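Local coordinates for major exported Hcp3 protein (Pseudomonas aeruginosa, PDB 3HE1) that is a secreted Hcp-family protein that probably builds the hexameric rings of the type VI secretion system tube, at residues Q36-V49 / V95-L107. Numbering follows the deposited sequence.
Sequences QGLITAGAFTEDSV and VFDKASPLLLAAL
The side-chain amide of Q36 lies against helix 100-109. Q36 NE2 donates to L102 O at 3.2 Å, with an N-H...O angle of 170°. The acceptor lies in the plane of the amide, while the amide nitrogen sits above the carbonyl plane of L102. L102 O also takes the helical bond from A106 N, so two donors grip it. A105 CB sits to one face of the amide, near NE2. L102 CB is on the opposite side, and L102 CD2 meets the OE1 edge. E111 accepts a further bond from NE2.

The carboxylate of D97 has its two oxygens on different tasks. D97 OD1 makes the capping bond before the helix, accepting from S100 N at 2.8 Å, and K94 forms a salt bridge to it. OD2 accepts from a water that also bonds weakly to A43 O.

S48 joins the two segments at their closest backbone approach. S48 OG stands anti to the backbone N (chi1 176°), which carries it to K98 N; that bond is 2.9 Å long. S48 OG also donates to A43 O at 2.6 Å. K98 runs out fully extended past G42, and NZ reaches A41 O in a weak bond.

Between these polar ends, I39 fills the middle. I39 CG2 meets L102 CB at 3.9 Å and L103 CD2 at 4.0 Å. A99 CB packs against A43 CB. I39 and L103 also both touch I31.

The contact ties the segment around strand 37-38 and the turns after it to D97-A99 and the first turns of helix 100-109. Together they lie against strands 27-33 and 140-149 of the antiparallel sheet. The second subunit of the six-chain assembly meets this region, its T182 bonding to K98 O. S48 OG gives its proton to A43 and accepts from K98, so both roles of this buried hydroxyl are filled.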
ATOM      1  N   GLN A  36       9.179 -28.341  28.722  1.00 30.54           N
ATOM      2  CA  GLN A  36       8.447 -27.398  29.557  1.00 18.08           C
ATOM      3  C   GLN A  36       7.041 -27.821  29.989  1.00 28.63           C
ATOM      4  O   GLN A  36       6.415 -27.146  30.809  1.00 25.13           O
ATOM      5  CB  GLN A  36       8.355 -26.051  28.850  1.00 42.74           C
ATOM      6  CG  GLN A  36       9.697 -25.443  28.494  1.00 42.20           C
ATOM      7  CD  GLN A  36       9.591 -23.961  28.167  1.00 53.65           C
ATOM      8  OE1 GLN A  36       9.145 -23.160  28.997  1.00 33.17           O
ATOM      9  NE2 GLN A  36      10.011 -23.585  26.958  1.00 27.25           N
ATOM     10  N   GLY A  37       6.534 -28.921  29.449  1.00 37.07           N
ATOM     11  CA  GLY A  37       5.178 -29.336  29.770  1.00 34.10           C
ATOM     12  C   GLY A  37       4.166 -28.467  29.036  1.00 27.41           C
ATOM     13  O   GLY A  37       4.378 -28.123  27.873  1.00 30.27           O
ATOM     14  N   LEU A  38       3.069 -28.119  29.707  1.00 24.89           N
ATOM     15  CA  LEU A  38       2.033 -27.272  29.118  1.00 26.00           C
ATOM     16  C   LEU A  38       2.483 -25.822  29.194  1.00 30.40           C
ATOM     17  O   LEU A  38       2.514 -25.222  30.273  1.00 41.15           O
ATOM     18  CB  LEU A  38       0.674 -27.475  29.818  1.00 14.31           C
ATOM     19  CG  LEU A  38      -0.553 -26.800  29.177  1.00 33.82           C
ATOM     20  CD1 LEU A  38      -0.717 -27.173  27.708  1.00 26.94           C
ATOM     21  CD2 LEU A  38      -1.833 -27.105  29.941  1.00 26.51           C
ATOM     22  N   ILE A  39       2.845 -25.268  28.044  1.00 18.80           N
ATOM     23  CA  ILE A  39       3.470 -23.954  27.999  1.00 15.90           C
ATOM     24  C   ILE A  39       2.416 -22.864  28.100  1.00 23.44           C
ATOM     25  O   ILE A  39       2.705 -21.740  28.485  1.00 20.61           O
ATOM     26  CB  ILE A  39       4.356 -23.802  26.745  1.00 25.77           C
ATOM     27  CG1 ILE A  39       5.668 -24.576  26.948  1.00 29.87           C
ATOM     28  CG2 ILE A  39       4.622 -22.326  26.420  1.00 28.34           C
ATOM     29  CD1 ILE A  39       6.399 -24.940  25.656  1.00 35.67           C
ATOM     30  N   THR A  40       1.177 -23.222  27.792  1.00 20.93           N
ATOM     31  CA  THR A  40       0.092 -22.256  27.766  1.00 25.37           C
ATOM     32  C   THR A  40      -0.714 -22.306  29.071  1.00 28.31           C
ATOM     33  O   THR A  40      -1.783 -21.712  29.172  1.00 37.44           O
ATOM     34  CB  THR A  40      -0.837 -22.543  26.578  1.00 40.54           C
ATOM     35  OG1 THR A  40      -1.436 -23.831  26.760  1.00 29.93           O
ATOM     36  CG2 THR A  40      -0.049 -22.546  25.265  1.00 26.32           C
ATOM     37  N   ALA A  41      -0.192 -23.019  30.065  1.00 35.10           N
ATOM     38  CA  ALA A  41      -0.860 -23.173  31.363  1.00 12.10           C
ATOM     39  C   ALA A  41      -1.025 -21.851  32.124  1.00 40.92           C
ATOM     40  O   ALA A  41      -0.040 -21.178  32.426  1.00 38.16           O
ATOM     41  CB  ALA A  41      -0.101 -24.180  32.229  1.00 32.28           C
ATOM     42  N   GLY A  42      -2.267 -21.493  32.450  1.00 12.01           N
ATOM     43  CA  GLY A  42      -2.530 -20.254  33.162  1.00 34.94           C
ATOM     44  C   GLY A  42      -2.165 -19.017  32.355  1.00 42.02           C
ATOM     45  O   GLY A  42      -2.015 -17.918  32.901  1.00 38.59           O
ATOM     46  N   ALA A  43      -2.040 -19.207  31.043  1.00 25.27           N
ATOM     47  CA  ALA A  43      -1.609 -18.158  30.131  1.00 30.86           C
ATOM     48  C   ALA A  43      -2.724 -17.252  29.587  1.00 39.98           C
ATOM     49  O   ALA A  43      -2.430 -16.176  29.065  1.00 40.99           O
ATOM     50  CB  ALA A  43      -0.797 -18.758  28.986  1.00 32.89           C
ATOM     51  N   PHE A  44      -3.988 -17.671  29.678  1.00 41.40           N
ATOM     52  CA  PHE A  44      -5.097 -16.738  29.411  1.00 40.44           C
ATOM     53  C   PHE A  44      -5.890 -16.495  30.691  1.00 41.00           C
ATOM     54  O   PHE A  44      -6.948 -17.101  30.926  1.00 24.58           O
ATOM     55  CB  PHE A  44      -6.013 -17.185  28.260  1.00 41.22           C
ATOM     56  CG  PHE A  44      -6.837 -16.054  27.653  1.00 32.08           C
ATOM     57  CD1 PHE A  44      -6.224 -15.030  26.940  1.00 35.63           C
ATOM     58  CD2 PHE A  44      -8.219 -16.026  27.787  1.00 44.59           C
ATOM     59  CE1 PHE A  44      -6.968 -14.003  26.378  1.00 34.50           C
ATOM     60  CE2 PHE A  44      -8.968 -14.998  27.224  1.00 35.86           C
ATOM     61  CZ  PHE A  44      -8.340 -13.989  26.517  1.00 37.21           C
ATOM     62  N   THR A  45      -5.337 -15.601  31.508  1.00 34.98           N
ATOM     63  CA  THR A  45      -5.841 -15.295  32.835  1.00 40.85           C
ATOM     64  C   THR A  45      -5.620 -13.809  33.090  1.00 39.97           C
ATOM     65  O   THR A  45      -4.890 -13.157  32.345  1.00 36.15           O
ATOM     66  CB  THR A  45      -5.096 -16.120  33.908  1.00 35.82           C
ATOM     67  OG1 THR A  45      -3.715 -15.737  33.948  1.00 32.11           O
ATOM     68  CG2 THR A  45      -5.186 -17.609  33.598  1.00 18.78           C
ATOM     69  N   GLU A  46      -6.251 -13.271  34.130  1.00 33.50           N
ATOM     70  CA  GLU A  46      -6.039 -11.876  34.509  1.00 32.85           C
ATOM     71  C   GLU A  46      -4.555 -11.546  34.642  1.00 37.32           C
ATOM     72  O   GLU A  46      -4.067 -10.565  34.076  1.00 44.12           O
ATOM     73  CB  GLU A  46      -6.724 -11.580  35.839  1.00 35.91           C
ATOM     74  CG  GLU A  46      -8.216 -11.789  35.834  1.00 43.45           C
ATOM     75  CD  GLU A  46      -8.834 -11.501  37.188  1.00 60.94           C
ATOM     76  OE1 GLU A  46      -8.078 -11.430  38.184  1.00 80.22           O
ATOM     77  OE2 GLU A  46     -10.071 -11.345  37.253  1.00 47.64           O
ATOM     78  N   ASP A  47      -3.842 -12.358  35.413  1.00 42.45           N
ATOM     79  CA  ASP A  47      -2.410 -12.159  35.589  1.00 52.24           C
ATOM     80  C   ASP A  47      -1.711 -12.098  34.234  1.00 50.55           C
ATOM     81  O   ASP A  47      -0.956 -11.170  33.960  1.00 24.74           O
ATOM     82  CB  ASP A  47      -1.800 -13.279  36.437  1.00 34.16           C
ATOM     83  CG  ASP A  47      -2.115 -13.134  37.909  1.00 39.88           C
ATOM     84  OD1 ASP A  47      -2.656 -12.075  38.296  1.00 38.24           O
ATOM     85  OD2 ASP A  47      -1.823 -14.078  38.678  1.00 58.78           O
ATOM     86  N   SER A  48      -1.973 -13.085  33.382  1.00 48.20           N
ATOM     87  CA  SER A  48      -1.240 -13.204  32.126  1.00 35.78           C
ATOM     88  C   SER A  48      -1.623 -12.170  31.063  1.00 26.16           C
ATOM     89  O   SER A  48      -0.752 -11.607  30.411  1.00 26.10           O
ATOM     90  CB  SER A  48      -1.358 -14.617  31.555  1.00 23.33           C
ATOM     91  OG  SER A  48      -0.726 -14.684  30.291  1.00 41.82           O
ATOM     92  N   VAL A  49      -2.915 -11.914  30.888  1.00 32.76           N
ATOM     93  CA  VAL A  49      -3.346 -11.016  29.816  1.00 33.92           C
ATOM     94  C   VAL A  49      -3.902  -9.676  30.316  1.00 48.26           C
ATOM     95  O   VAL A  49      -3.988  -8.706  29.559  1.00 53.10           O
ATOM     96  CB  VAL A  49      -4.337 -11.707  28.826  1.00 38.70           C
ATOM     97  CG1 VAL A  49      -3.671 -12.894  28.139  1.00 29.91           C
ATOM     98  CG2 VAL A  49      -5.610 -12.139  29.532  1.00 34.19           C
ATOM     99  N   VAL A  95      -0.759 -11.780  21.687  1.00 24.84           N
ATOM    100  CA  VAL A  95      -0.217 -10.604  22.375  1.00 25.82           C
ATOM    101  C   VAL A  95       0.845 -11.068  23.396  1.00 32.95           C
ATOM    102  O   VAL A  95       0.938 -12.257  23.697  1.00 21.72           O
ATOM    103  CB  VAL A  95      -1.323  -9.816  23.110  1.00 28.13           C
ATOM    104  CG1 VAL A  95      -2.125  -8.944  22.149  1.00 24.48           C
ATOM    105  CG2 VAL A  95      -2.237 -10.771  23.841  1.00 31.22           C
ATOM    106  N   PHE A  96       1.654 -10.148  23.919  1.00 34.17           N
ATOM    107  CA  PHE A  96       2.653 -10.493  24.944  1.00 35.62           C
ATOM    108  C   PHE A  96       1.908 -11.126  26.121  1.00 41.33           C
ATOM    109  O   PHE A  96       0.823 -10.662  26.478  1.00 45.08           O
ATOM    110  CB  PHE A  96       3.397  -9.241  25.458  1.00 32.50           C
ATOM    111  CG  PHE A  96       4.421  -8.652  24.496  1.00 30.70           C
ATOM    112  CD1 PHE A  96       4.159  -8.525  23.150  1.00 21.59           C
ATOM    113  CD2 PHE A  96       5.629  -8.171  24.977  1.00 37.86           C
ATOM    114  CE1 PHE A  96       5.086  -7.964  22.304  1.00 19.29           C
ATOM    115  CE2 PHE A  96       6.561  -7.613  24.132  1.00 44.10           C
ATOM    116  CZ  PHE A  96       6.291  -7.511  22.791  1.00 43.48           C
ATOM    117  N   ASP A  97       2.479 -12.166  26.731  1.00 26.72           N
ATOM    118  CA  ASP A  97       1.797 -12.866  27.833  1.00 28.55           C
ATOM    119  C   ASP A  97       2.705 -13.773  28.681  1.00 30.16           C
ATOM    120  O   ASP A  97       3.928 -13.717  28.570  1.00 35.67           O
ATOM    121  CB  ASP A  97       0.605 -13.670  27.298  1.00 35.96           C
ATOM    122  CG  ASP A  97       1.032 -14.818  26.390  1.00 44.48           C
ATOM    123  OD1 ASP A  97       2.249 -15.120  26.331  1.00 23.95           O
ATOM    124  OD2 ASP A  97       0.143 -15.411  25.735  1.00 33.70           O
ATOM    125  N   LYS A  98       2.089 -14.605  29.524  1.00 31.28           N
ATOM    126  CA  LYS A  98       2.823 -15.519  30.395  1.00 26.22           C
ATOM    127  C   LYS A  98       3.644 -16.565  29.625  1.00 43.33           C
ATOM    128  O   LYS A  98       4.742 -16.936  30.040  1.00 40.57           O
ATOM    129  CB  LYS A  98       1.862 -16.214  31.356  1.00 16.76           C
ATOM    130  CG  LYS A  98       2.456 -17.459  32.049  1.00 30.81           C
ATOM    131  CD  LYS A  98       1.468 -18.027  33.072  1.00 38.68           C
ATOM    132  CE  LYS A  98       2.092 -19.078  33.979  1.00 28.83           C
ATOM    133  NZ  LYS A  98       1.146 -19.467  35.075  1.00 27.53           N
ATOM    134  N   ALA A  99       3.103 -17.027  28.501  1.00 50.30           N
ATOM    135  CA  ALA A  99       3.769 -18.009  27.644  1.00 21.56           C
ATOM    136  C   ALA A  99       4.976 -17.425  26.932  1.00 37.15           C
ATOM    137  O   ALA A  99       5.952 -18.125  26.694  1.00 38.05           O
ATOM    138  CB  ALA A  99       2.774 -18.541  26.607  1.00 40.93           C
ATOM    139  N   SER A 100       4.886 -16.140  26.593  1.00 19.46           N
ATOM    140  CA  SER A 100       5.804 -15.507  25.657  1.00 21.65           C
ATOM    141  C   SER A 100       7.273 -15.722  25.989  1.00 25.17           C
ATOM    142  O   SER A 100       8.058 -16.055  25.102  1.00 31.37           O
ATOM    143  CB  SER A 100       5.518 -14.008  25.560  1.00 30.59           C
ATOM    144  OG  SER A 100       4.218 -13.771  25.072  1.00 35.52           O
ATOM    145  N   PRO A 101       7.660 -15.507  27.261  1.00 35.05           N
ATOM    146  CA  PRO A 101       9.067 -15.722  27.611  1.00 30.29           C
ATOM    147  C   PRO A 101       9.390 -17.197  27.495  1.00 29.29           C
ATOM    148  O   PRO A 101      10.534 -17.570  27.230  1.00 33.88           O
ATOM    149  CB  PRO A 101       9.144 -15.269  29.073  1.00 31.46           C
ATOM    150  CG  PRO A 101       7.926 -14.398  29.277  1.00 37.78           C
ATOM    151  CD  PRO A 101       6.880 -15.022  28.412  1.00 26.62           C
ATOM    152  N   LEU A 102       8.369 -18.030  27.665  1.00 32.39           N
ATOM    153  CA  LEU A 102       8.541 -19.469  27.546  1.00 20.54           C
ATOM    154  C   LEU A 102       8.769 -19.862  26.098  1.00 25.66           C
ATOM    155  O   LEU A 102       9.697 -20.617  25.803  1.00 31.19           O
ATOM    156  CB  LEU A 102       7.336 -20.207  28.153  1.00 54.57           C
ATOM    157  CG  LEU A 102       7.056 -19.865  29.634  1.00 68.03           C
ATOM    158  CD1 LEU A 102       5.885 -20.661  30.230  1.00 25.41           C
ATOM    159  CD2 LEU A 102       8.307 -20.036  30.502  1.00 35.96           C
ATOM    160  N   LEU A 103       7.943 -19.324  25.200  1.00 39.91           N
ATOM    161  CA  LEU A 103       8.019 -19.638  23.769  1.00 27.45           C
ATOM    162  C   LEU A 103       9.374 -19.317  23.191  1.00 33.21           C
ATOM    163  O   LEU A 103       9.880 -20.053  22.343  1.00 31.05           O
ATOM    164  CB  LEU A 103       6.947 -18.894  22.997  1.00  8.95           C
ATOM    165  CG  LEU A 103       5.573 -19.365  23.446  1.00 20.23           C
ATOM    166  CD1 LEU A 103       4.503 -18.376  23.041  1.00 27.78           C
ATOM    167  CD2 LEU A 103       5.324 -20.719  22.839  1.00 28.70           C
ATOM    168  N   LEU A 104       9.954 -18.210  23.649  1.00 22.62           N
ATOM    169  CA  LEU A 104      11.303 -17.843  23.245  1.00 22.76           C
ATOM    170  C   LEU A 104      12.270 -18.894  23.756  1.00 45.37           C
ATOM    171  O   LEU A 104      13.119 -19.385  23.011  1.00 38.58           O
ATOM    172  CB  LEU A 104      11.678 -16.458  23.768  1.00 11.64           C
ATOM    173  CG  LEU A 104      10.856 -15.365  23.082  1.00 30.01           C
ATOM    174  CD1 LEU A 104      10.582 -14.181  24.002  1.00 26.38           C
ATOM    175  CD2 LEU A 104      11.515 -14.928  21.780  1.00 32.61           C
ATOM    176  N   ALA A 105      12.136 -19.263  25.022  1.00 40.98           N
ATOM    177  CA  ALA A 105      12.991 -20.311  25.547  1.00 43.51           C
ATOM    178  C   ALA A 105      12.886 -21.483  24.585  1.00 41.56           C
ATOM    179  O   ALA A 105      13.896 -22.001  24.115  1.00 43.50           O
ATOM    180  CB  ALA A 105      12.570 -20.714  26.949  1.00 26.79           C
ATOM    181  N   ALA A 106      11.652 -21.875  24.276  1.00 39.96           N
ATOM    182  CA  ALA A 106      11.407 -22.950  23.326  1.00 43.29           C
ATOM    183  C   ALA A 106      12.195 -22.722  22.035  1.00 43.70           C
ATOM    184  O   ALA A 106      12.971 -23.574  21.609  1.00 47.54           O
ATOM    185  CB  ALA A 106       9.909 -23.074  23.036  1.00 36.53           C
ATOM    186  N   LEU A 107      12.000 -21.562  21.426  1.00 24.74           N
ATOM    187  CA  LEU A 107      12.608 -21.259  20.140  1.00 34.82           C
ATOM    188  C   LEU A 107      14.130 -21.377  20.235  1.00 48.72           C
ATOM    189  O   LEU A 107      14.747 -22.153  19.506  1.00 51.85           O
ATOM    190  CB  LEU A 107      12.196 -19.848  19.708  1.00 31.17           C
ATOM    191  CG  LEU A 107      12.551 -19.224  18.358  1.00 30.58           C
ATOM    192  CD1 LEU A 107      12.197 -17.767  18.437  1.00 19.22           C
ATOM    193  CD2 LEU A 107      14.009 -19.362  18.013  1.00 27.44           C
TER
HETATM  194  O   HOH W   1      -2.784 -15.247  25.787  1.00 30.09           O